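Local coordinates for putative histidinol-phosphate aminotransferase (Erwinia carotovora atroseptica, PDB 3LY1), which probably transfers amino groups between substrates as a pyridoxal-phosphate-dependent aminotransferase of the histidinol-phosphate aminotransferase subfamily, at residues Glu242-Phe246 with Ser247-Ala251. Numbering follows the deposited sequence.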
loop_
_atom_site.group_PDB
_atom_site.type_symbol
_atom_site.label_atom_id
_atom_site.label_comp_id
_atom_site.label_asym_id
_atom_site.label_seq_id
_atom_site.Cartn_x
_atom_site.Cartn_y
_atom_site.Cartn_z
ATOM N N GLU A 242 3.122 1.360 8.504
ATOM C CA GLU A 242 1.681 1.268 8.437
ATOM C C GLU A 242 1.190 2.658 8.057
ATOM O O GLU A 242 1.051 3.533 8.907
ATOM C CB GLU A 242 1.109 0.825 9.786
ATOM C CG GLU A 242 1.455 -0.623 10.143
ATOM C CD GLU A 242 1.119 -0.994 11.576
ATOM O OE1 GLU A 242 1.905 -0.596 12.479
ATOM O OE2 GLU A 242 0.062 -1.651 11.800
ATOM N N LYS A 243 0.926 2.844 6.765
ATOM C CA LYS A 243 0.650 4.159 6.199
ATOM C C LYS A 243 -0.562 4.019 5.271
ATOM O O LYS A 243 -0.476 4.247 4.055
ATOM C CB LYS A 243 1.871 4.679 5.436
ATOM C CG LYS A 243 3.140 4.793 6.287
ATOM C CD LYS A 243 4.289 5.326 5.503
ATOM C CE LYS A 243 5.535 5.503 6.377
ATOM N NZ LYS A 243 6.631 6.156 5.650
ATOM N N ILE A 244 -1.669 3.634 5.882
ATOM C CA ILE A 244 -2.934 3.382 5.207
ATOM C C ILE A 244 -3.517 4.731 4.821
ATOM O O ILE A 244 -3.280 5.742 5.478
ATOM C CB ILE A 244 -3.882 2.555 6.149
ATOM C CG1 ILE A 244 -3.177 1.267 6.607
ATOM C CG2 ILE A 244 -5.132 2.107 5.447
ATOM C CD1 ILE A 244 -2.711 0.383 5.430
ATOM N N ASN A 245 -4.297 4.751 3.755
ATOM C CA ASN A 245 -4.874 5.982 3.268
ATOM C C ASN A 245 -5.967 6.513 4.209
ATOM O O ASN A 245 -6.638 5.737 4.904
ATOM C CB ASN A 245 -5.333 5.835 1.815
ATOM C CG ASN A 245 -6.723 5.316 1.682
ATOM O OD1 ASN A 245 -7.703 6.067 1.757
ATOM N ND2 ASN A 245 -6.831 4.026 1.466
ATOM N N PHE A 246 -6.074 7.834 4.282
ATOM C CA PHE A 246 -6.951 8.507 5.253
ATOM C C PHE A 246 -8.423 8.116 5.113
ATOM O O PHE A 246 -9.078 7.841 6.091
ATOM C CB PHE A 246 -6.825 10.030 5.129
ATOM C CG PHE A 246 -6.738 10.740 6.435
ATOM C CD1 PHE A 246 -7.694 10.540 7.432
ATOM C CD2 PHE A 246 -5.758 11.691 6.644
ATOM C CE1 PHE A 246 -7.616 11.226 8.611
ATOM C CE2 PHE A 246 -5.686 12.394 7.832
ATOM C CZ PHE A 246 -6.600 12.152 8.817
ATOM N N SER A 247 -8.942 8.072 3.897
ATOM C CA SER A 247 -10.353 7.725 3.723
ATOM C C SER A 247 -10.596 6.280 4.144
ATOM O O SER A 247 -11.577 5.997 4.792
ATOM C CB SER A 247 -10.812 7.929 2.270
ATOM O OG SER A 247 -10.668 9.287 1.916
ATOM N N GLY A 248 -9.696 5.383 3.770
ATOM C CA GLY A 248 -9.791 4.007 4.177
ATOM C C GLY A 248 -9.733 3.792 5.679
ATOM O O GLY A 248 -10.530 3.011 6.207
ATOM N N VAL A 249 -8.817 4.490 6.360
ATOM C CA VAL A 249 -8.666 4.358 7.811
ATOM C C VAL A 249 -9.953 4.843 8.511
ATOM O O VAL A 249 -10.500 4.166 9.382
ATOM C CB VAL A 249 -7.457 5.142 8.353
ATOM C CG1 VAL A 249 -7.508 5.216 9.860
ATOM C CG2 VAL A 249 -6.138 4.508 7.862
ATOM N N ASP A 250 -10.449 6.007 8.119
ATOM C CA ASP A 250 -11.671 6.542 8.734
ATOM C C ASP A 250 -12.913 5.725 8.317
ATOM O O ASP A 250 -13.869 5.587 9.099
ATOM C CB ASP A 250 -11.873 8.018 8.370
ATOM C CG ASP A 250 -11.010 8.987 9.208
ATOM O OD1 ASP A 250 -10.247 8.546 10.106
ATOM O OD2 ASP A 250 -11.144 10.216 8.990
ATOM N N ALA A 251 -12.923 5.178 7.093
ATOM C CA ALA A 251 -14.034 4.302 6.724
ATOM C C ALA A 251 -13.981 3.013 7.532
ATOM O O ALA A 251 -15.008 2.521 7.970
ATOM C CB ALA A 251 -14.073 4.053 5.254
#
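Asn245 caps the N-terminus of helix 246-255 through its amide oxygen: OD1 accepts from Gly248 N at 2.9 Å, with the N-H pointing almost straight at it. The donor sits above the amide plane, 48° out of it, rather than on a lone pair. A chi1 of 88° swings CG between the backbone N and the carbonyl carbon, which brings OD1 to the N-H of Gly248. The main-chain O of Asn245 receives Val249 N at 2.9 Å, and one residue on Asp250 N bonds to Phe246 O at 3.1 Å, so the regular helical pattern starts directly at the cap. ND2 of Asn245 makes a weak hydrogen bond to Met220 O, while Asn245 of the second subunit packs against the same side chain. This N-cap joins the loop to the helix at the dimer interface, and the side chain of Asn245 lies about 5 Å from that of Arg221, a pyridoxal phosphate-binding residue.

Beyond the cap, the side chains of Asp250 and Phe246 lie side by side, pointing the same way; Asp250 OD2 lies at the ring edge, 3.7 Å from Phe246 CE1, and the carboxylate and ring planes stand 78° apart. The stronger partner of OD2 is Lys44, in a salt bridge. Ser247 OG bonds to Ala38 O. On the apolar flank Val249 CG2 presses on Ile244 CB at a tight 3.4 Å and also touches Ile244 CG2, while Glu52 and Ile53 of helix 50-63 pack against Val249.

The cap thus supplies a side-chain acceptor for the buried Gly248 N, which the start of a helix cannot pair within its own backbone.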